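Long-range contact in ribose-phosphate pyrophosphokinase (Thermus thermophilus, PDB 7PN0), which catalyses transfer of the pyrophosphate group of ATP to ribose 5-phosphate, making phosphoribosyl pyrophosphate, a precursor of nucleotide synthesis: residues R83-D97 with G119-V133. Residues are numbered along the deposited sequence; the frame is centred on the assembly and turned at random.
With ADP (adenosine-5'-diphosphate), chain C; SO4 (sulfate ion), chain F.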
loop_
_atom_site.group_PDB
_atom_site.type_symbol
_atom_site.label_atom_id
_atom_site.label_comp_id
_atom_site.label_asym_id
_atom_site.label_seq_id
_atom_site.Cartn_x
_atom_site.Cartn_y
_atom_site.Cartn_z
ATOM N N ARG A 83 4.236 9.168 16.957
ATOM C CA ARG A 83 3.364 7.983 17.030
ATOM C C ARG A 83 1.982 8.501 17.369
ATOM O O ARG A 83 1.874 9.452 18.205
ATOM C CB ARG A 83 3.825 6.940 18.039
ATOM C CG ARG A 83 3.031 5.646 17.904
ATOM C CD ARG A 83 3.667 4.508 18.667
ATOM N NE ARG A 83 3.814 4.789 20.101
ATOM C CZ ARG A 83 4.331 3.916 20.963
ATOM N NH1 ARG A 83 4.475 4.236 22.230
ATOM N NH2 ARG A 83 4.675 2.703 20.550
ATOM N N VAL A 84 0.971 7.899 16.756
ATOM C CA VAL A 84 -0.449 8.237 17.043
ATOM C C VAL A 84 -1.229 6.972 17.419
ATOM O O VAL A 84 -1.280 6.035 16.625
ATOM C CB VAL A 84 -1.091 8.975 15.860
ATOM C CG1 VAL A 84 -2.558 9.240 16.128
ATOM C CG2 VAL A 84 -0.381 10.263 15.547
ATOM N N THR A 85 -1.800 6.967 18.626
ATOM C CA THR A 85 -2.682 5.885 19.100
ATOM C C THR A 85 -4.118 6.400 19.149
ATOM O O THR A 85 -4.365 7.459 19.830
ATOM C CB THR A 85 -2.232 5.390 20.473
ATOM O OG1 THR A 85 -0.877 4.919 20.389
ATOM C CG2 THR A 85 -3.184 4.348 21.023
ATOM N N ALA A 86 -5.036 5.653 18.544
ATOM C CA ALA A 86 -6.484 5.854 18.696
ATOM C C ALA A 86 -6.874 5.159 19.999
ATOM O O ALA A 86 -6.887 3.940 20.047
ATOM C CB ALA A 86 -7.289 5.324 17.546
ATOM N N VAL A 87 -7.215 5.945 21.004
ATOM C CA VAL A 87 -7.806 5.413 22.257
ATOM C C VAL A 87 -9.320 5.449 22.086
ATOM O O VAL A 87 -9.913 6.524 22.072
ATOM C CB VAL A 87 -7.323 6.168 23.497
ATOM C CG1 VAL A 87 -7.919 5.537 24.729
ATOM C CG2 VAL A 87 -5.799 6.183 23.560
ATOM N N ILE A 88 -9.906 4.284 21.930
ATOM C CA ILE A 88 -11.339 4.119 21.580
ATOM C C ILE A 88 -11.915 3.279 22.694
ATOM O O ILE A 88 -11.976 2.056 22.588
ATOM C CB ILE A 88 -11.535 3.433 20.209
ATOM C CG1 ILE A 88 -10.768 4.176 19.116
ATOM C CG2 ILE A 88 -13.016 3.315 19.916
ATOM C CD1 ILE A 88 -10.820 3.473 17.765
ATOM N N PRO A 89 -12.364 3.907 23.794
ATOM C CA PRO A 89 -12.833 3.134 24.945
ATOM C C PRO A 89 -14.060 2.289 24.601
ATOM O O PRO A 89 -14.092 1.142 25.020
ATOM C CB PRO A 89 -13.122 4.191 26.018
ATOM C CG PRO A 89 -12.303 5.352 25.601
ATOM C CD PRO A 89 -12.294 5.351 24.076
ATOM N N TYR A 90 -14.977 2.805 23.786
ATOM C CA TYR A 90 -16.137 2.032 23.293
ATOM C C TYR A 90 -16.174 2.076 21.764
ATOM O O TYR A 90 -16.438 3.114 21.216
ATOM C CB TYR A 90 -17.456 2.539 23.844
ATOM C CG TYR A 90 -18.687 1.863 23.274
ATOM C CD1 TYR A 90 -18.781 0.482 23.191
ATOM C CD2 TYR A 90 -19.736 2.607 22.753
ATOM C CE1 TYR A 90 -19.891 -0.139 22.619
ATOM C CE2 TYR A 90 -20.859 2.011 22.191
ATOM C CZ TYR A 90 -20.928 0.630 22.114
ATOM O OH TYR A 90 -22.043 0.033 21.605
ATOM N N PHE A 91 -15.977 0.923 21.149
ATOM C CA PHE A 91 -15.966 0.756 19.683
ATOM C C PHE A 91 -17.299 0.104 19.311
ATOM O O PHE A 91 -17.367 -1.125 19.236
ATOM C CB PHE A 91 -14.762 -0.057 19.225
ATOM C CG PHE A 91 -14.662 -0.192 17.735
ATOM C CD1 PHE A 91 -15.089 0.825 16.879
ATOM C CD2 PHE A 91 -14.172 -1.347 17.162
ATOM C CE1 PHE A 91 -14.962 0.716 15.508
ATOM C CE2 PHE A 91 -14.064 -1.458 15.779
ATOM C CZ PHE A 91 -14.437 -0.423 14.958
ATOM N N SER A 92 -18.326 0.942 19.156
ATOM C CA SER A 92 -19.727 0.476 18.934
ATOM C C SER A 92 -19.773 -0.431 17.706
ATOM O O SER A 92 -20.533 -1.437 17.709
ATOM C CB SER A 92 -20.652 1.643 18.789
ATOM O OG SER A 92 -20.429 2.374 17.581
ATOM N N TYR A 93 -19.034 -0.063 16.657
ATOM C CA TYR A 93 -19.134 -0.797 15.375
ATOM C C TYR A 93 -18.490 -2.178 15.469
ATOM O O TYR A 93 -18.606 -2.941 14.457
ATOM C CB TYR A 93 -18.610 0.018 14.198
ATOM C CG TYR A 93 -19.553 1.061 13.651
ATOM C CD1 TYR A 93 -20.608 0.691 12.817
ATOM C CD2 TYR A 93 -19.400 2.406 13.962
ATOM C CE1 TYR A 93 -21.472 1.623 12.267
ATOM C CE2 TYR A 93 -20.254 3.352 13.424
ATOM C CZ TYR A 93 -21.276 2.965 12.562
ATOM O OH TYR A 93 -22.134 3.889 12.068
ATOM N N ALA A 94 -17.931 -2.573 16.617
ATOM C CA ALA A 94 -17.486 -3.973 16.804
ATOM C C ALA A 94 -18.711 -4.892 16.636
ATOM O O ALA A 94 -18.528 -6.064 16.370
ATOM C CB ALA A 94 -16.789 -4.187 18.133
ATOM N N ARG A 95 -19.930 -4.402 16.793
ATOM C CA ARG A 95 -21.128 -5.264 16.622
ATOM C C ARG A 95 -21.315 -5.612 15.145
ATOM O O ARG A 95 -22.017 -6.546 14.848
ATOM C CB ARG A 95 -22.378 -4.565 17.139
ATOM C CG ARG A 95 -22.342 -4.352 18.633
ATOM C CD ARG A 95 -23.571 -3.686 19.233
ATOM N NE ARG A 95 -24.791 -4.442 18.956
ATOM C CZ ARG A 95 -26.012 -4.038 19.314
ATOM N NH1 ARG A 95 -26.161 -2.892 19.976
ATOM N NH2 ARG A 95 -27.053 -4.778 18.978
ATOM N N SER A 96 -20.763 -4.806 14.253
ATOM C CA SER A 96 -20.892 -4.982 12.785
ATOM C C SER A 96 -19.702 -5.805 12.318
ATOM O O SER A 96 -18.820 -5.263 11.591
ATOM C CB SER A 96 -20.957 -3.648 12.083
ATOM O OG SER A 96 -22.097 -2.903 12.480
ATOM N N ASP A 97 -19.675 -7.070 12.737
ATOM C CA ASP A 97 -18.438 -7.887 12.708
ATOM C C ASP A 97 -18.602 -9.089 11.771
ATOM O O ASP A 97 -17.688 -9.882 11.698
ATOM C CB ASP A 97 -18.058 -8.305 14.131
ATOM C CG ASP A 97 -19.080 -9.227 14.785
ATOM O OD1 ASP A 97 -20.212 -9.342 14.222
ATOM O OD2 ASP A 97 -18.692 -9.940 15.719
ATOM N N GLY A 119 -3.992 7.478 9.557
ATOM C CA GLY A 119 -2.615 7.465 10.064
ATOM C C GLY A 119 -2.469 6.908 11.475
ATOM O O GLY A 119 -1.369 7.099 12.051
ATOM N N ALA A 120 -3.462 6.193 12.018
ATOM C CA ALA A 120 -3.343 5.562 13.352
ATOM C C ALA A 120 -2.217 4.537 13.321
ATOM O O ALA A 120 -2.183 3.696 12.448
ATOM C CB ALA A 120 -4.636 4.931 13.771
ATOM N N ASP A 121 -1.387 4.522 14.341
ATOM C CA ASP A 121 -0.286 3.533 14.441
ATOM C C ASP A 121 -0.721 2.371 15.320
ATOM O O ASP A 121 -0.097 1.312 15.248
ATOM C CB ASP A 121 0.973 4.199 14.972
ATOM C CG ASP A 121 1.498 5.269 14.053
ATOM O OD1 ASP A 121 1.692 4.932 12.828
ATOM O OD2 ASP A 121 1.860 6.367 14.578
ATOM N N ARG A 122 -1.736 2.581 16.146
ATOM C CA ARG A 122 -2.091 1.655 17.230
ATOM C C ARG A 122 -3.496 1.990 17.671
ATOM O O ARG A 122 -3.958 3.124 17.483
ATOM C CB ARG A 122 -1.273 1.767 18.538
ATOM C CG ARG A 122 0.221 1.963 18.445
ATOM C CD ARG A 122 0.803 2.082 19.844
ATOM N NE ARG A 122 0.474 0.905 20.631
ATOM C CZ ARG A 122 1.036 -0.298 20.463
ATOM N NH1 ARG A 122 0.647 -1.298 21.211
ATOM N NH2 ARG A 122 2.030 -0.491 19.600
ATOM N N VAL A 123 -4.117 1.039 18.349
ATOM C CA VAL A 123 -5.449 1.238 18.966
ATOM C C VAL A 123 -5.322 0.731 20.399
ATOM O O VAL A 123 -4.619 -0.254 20.617
ATOM C CB VAL A 123 -6.589 0.513 18.219
ATOM C CG1 VAL A 123 -7.892 0.558 18.956
ATOM C CG2 VAL A 123 -6.790 1.092 16.847
ATOM N N LEU A 124 -6.016 1.397 21.297
ATOM C CA LEU A 124 -6.217 0.998 22.715
ATOM C C LEU A 124 -7.718 1.000 22.950
ATOM O O LEU A 124 -8.315 2.052 22.721
ATOM C CB LEU A 124 -5.505 1.979 23.665
ATOM C CG LEU A 124 -5.745 1.733 25.161
ATOM C CD1 LEU A 124 -5.321 0.329 25.535
ATOM C CD2 LEU A 124 -5.052 2.811 26.005
ATOM N N THR A 125 -8.292 -0.140 23.346
ATOM C CA THR A 125 -9.757 -0.254 23.450
ATOM C C THR A 125 -10.089 -1.165 24.619
ATOM O O THR A 125 -9.197 -1.786 25.168
ATOM C CB THR A 125 -10.381 -0.663 22.106
ATOM O OG1 THR A 125 -11.799 -0.593 22.167
ATOM C CG2 THR A 125 -10.009 -2.052 21.640
ATOM N N MET A 126 -11.373 -1.329 24.886
ATOM C CA MET A 126 -11.815 -2.169 26.024
ATOM C C MET A 126 -13.061 -2.931 25.595
ATOM O O MET A 126 -13.905 -2.356 24.921
ATOM C CB MET A 126 -12.084 -1.339 27.275
ATOM C CG MET A 126 -12.698 -2.134 28.420
ATOM S SD MET A 126 -12.881 -1.095 29.921
ATOM C CE MET A 126 -11.228 -1.175 30.582
ATOM N N THR A 127 -13.158 -4.172 26.016
ATOM C CA THR A 127 -14.357 -5.010 25.801
ATOM C C THR A 127 -14.895 -4.839 24.367
ATOM O O THR A 127 -16.063 -4.382 24.174
ATOM C CB THR A 127 -15.410 -4.749 26.881
ATOM O OG1 THR A 127 -14.810 -4.803 28.182
ATOM C CG2 THR A 127 -16.537 -5.755 26.779
ATOM N N LEU A 128 -14.166 -5.327 23.368
ATOM C CA LEU A 128 -14.720 -5.457 21.988
ATOM C C LEU A 128 -15.911 -6.401 22.006
ATOM O O LEU A 128 -15.894 -7.369 22.768
ATOM C CB LEU A 128 -13.660 -5.985 21.043
ATOM C CG LEU A 128 -12.567 -4.978 20.760
ATOM C CD1 LEU A 128 -11.426 -5.660 20.058
ATOM C CD2 LEU A 128 -13.108 -3.811 19.945
ATOM N N HIS A 129 -16.941 -6.075 21.245
ATOM C CA HIS A 129 -18.186 -6.873 21.160
ATOM C C HIS A 129 -17.857 -8.329 20.830
ATOM O O HIS A 129 -18.450 -9.236 21.431
ATOM C CB HIS A 129 -19.116 -6.279 20.105
ATOM C CG HIS A 129 -20.326 -7.129 19.916
ATOM N ND1 HIS A 129 -21.304 -7.241 20.914
ATOM C CD2 HIS A 129 -20.683 -7.967 18.912
ATOM C CE1 HIS A 129 -22.234 -8.085 20.484
ATOM N NE2 HIS A 129 -21.890 -8.526 19.258
ATOM N N SER A 130 -16.922 -8.553 19.910
ATOM C CA SER A 130 -16.411 -9.909 19.620
ATOM C C SER A 130 -14.895 -9.852 19.575
ATOM O O SER A 130 -14.330 -8.885 19.077
ATOM C CB SER A 130 -17.027 -10.482 18.384
ATOM O OG SER A 130 -16.497 -9.888 17.178
ATOM N N PRO A 131 -14.207 -10.896 20.054
ATOM C CA PRO A 131 -12.747 -10.881 20.052
ATOM C C PRO A 131 -12.131 -10.979 18.649
ATOM O O PRO A 131 -11.009 -10.512 18.470
ATOM C CB PRO A 131 -12.434 -12.100 20.915
ATOM C CG PRO A 131 -13.564 -13.058 20.585
ATOM C CD PRO A 131 -14.775 -12.156 20.592
ATOM N N GLN A 132 -12.875 -11.482 17.666
ATOM C CA GLN A 132 -12.380 -11.560 16.262
ATOM C C GLN A 132 -12.149 -10.158 15.701
ATOM O O GLN A 132 -11.340 -10.018 14.774
ATOM C CB GLN A 132 -13.354 -12.317 15.366
ATOM C CG GLN A 132 -13.411 -13.791 15.662
ATOM C CD GLN A 132 -14.323 -14.157 16.807
ATOM O OE1 GLN A 132 -15.042 -13.340 17.391
ATOM N NE2 GLN A 132 -14.317 -15.432 17.098
ATOM N N VAL A 133 -12.773 -9.124 16.286
ATOM C CA VAL A 133 -12.595 -7.733 15.762
ATOM C C VAL A 133 -11.112 -7.309 15.879
ATOM O O VAL A 133 -10.664 -6.447 15.094
ATOM C CB VAL A 133 -13.524 -6.730 16.473
ATOM C CG1 VAL A 133 -13.157 -5.287 16.175
ATOM C CG2 VAL A 133 -14.972 -7.002 16.131
HETATM P PB ADP C . -24.735 -10.392 18.480
HETATM O O1B ADP C . -23.896 -11.297 19.393
HETATM O O2B ADP C . -23.888 -9.446 17.662
HETATM O O3B ADP C . -25.926 -9.706 19.119
HETATM P PA ADP C . -25.897 -11.020 16.066
HETATM O O1A ADP C . -24.711 -10.708 15.205
HETATM O O2A ADP C . -26.871 -12.041 15.584
HETATM O O3A ADP C . -25.388 -11.473 17.501
HETATM O "O5'" ADP C . -26.662 -9.645 16.479
HETATM C "C5'" ADP C . -26.417 -8.409 15.742
HETATM C "C4'" ADP C . -27.700 -7.618 15.558
HETATM O "O4'" ADP C . -27.403 -6.211 15.801
HETATM C "C3'" ADP C . -28.328 -7.650 14.154
HETATM O "O3'" ADP C . -27.968 -8.780 13.365
HETATM C "C2'" ADP C . -27.617 -6.489 13.469
HETATM O "O2'" ADP C . -28.393 -5.991 12.412
HETATM C "C1'" ADP C . -27.451 -5.481 14.604
HETATM N N9 ADP C . -26.231 -4.679 14.492
HETATM C C8 ADP C . -25.166 -4.864 13.630
HETATM N N7 ADP C . -24.232 -3.942 13.738
HETATM C C5 ADP C . -24.720 -3.092 14.719
HETATM C C6 ADP C . -24.212 -1.914 15.288
HETATM N N6 ADP C . -23.027 -1.404 14.952
HETATM N N1 ADP C . -24.947 -1.290 16.251
HETATM C C2 ADP C . -26.116 -1.845 16.600
HETATM N N3 ADP C . -26.682 -2.957 16.145
HETATM C C4 ADP C . -25.947 -3.534 15.183
HETATM S S SO4 F . -13.962 -8.406 28.610
HETATM O O1 SO4 F . -12.696 -9.045 28.870
HETATM O O2 SO4 F . -13.899 -7.065 29.152
HETATM O O3 SO4 F . -15.061 -9.146 29.275
HETATM O O4 SO4 F . -14.188 -8.326 27.207
HETATM O O HOH W 1 3.789 1.179 17.877
HETATM O O HOH W 2 -15.408 -1.537 22.488
HETATM O O HOH W 3 -17.514 -3.207 21.529
#
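Asp-121 grips Val-84 twice at the start of the paired strands: its OD2 takes the backbone N of Val-84 at 2.8 Å on the anti side, 18° out of the carboxylate plane, and its own N donates to Val-84 O. Its other oxygen, OD1, is salt-bridged to Lys-77. Parallel pairing continues through Ala-86 N to Arg-122 O, Leu-124 N to Ala-86 O and Ile-88 N to Leu-124 O. Beyond Ile-88 N the next bond comes from a side chain: with OG1 anti to the backbone N (chi1 -172°), Thr-125 donates to Ile-88 O at 2.7 Å, and water 2 accepts from Phe-91 N and lies 3.0 Å from Met-126 O. At the far end Ser-130 OG donates to Asp-97 OD2 at 2.6 Å, meeting that oxygen's anti lone pair; Gln-132 of a neighbouring subunit donates to the same oxygen. Next to it, Arg-95 lays its CG over one face of the His-129 ring, a CH-pi contact 3.8 Å from the centroid, while its guanidinium, salt-bridged to Glu-220, places a face against ADP N3. His-129 NE2 reaches ADP O2B at 2.7 Å, Asp-219 holds ND1, which helps fix the ring's rotation, and Ala-94 CB packs on His-129 CB at 3.7 Å. Between these ends, Leu-128 CD2 and Val-133 CG1 meet the Phe-91 ring at its edge. On the sheet, Val-87 and Leu-124 lie side by side on one face, Ala-86 and Val-123 on the other. Strands 83-88 and 122-126, joined through helix 107-118, form a beta-alpha-beta unit of the PRTase-like N-terminal domain, whose loops after the strands supply residues of the ADP pocket.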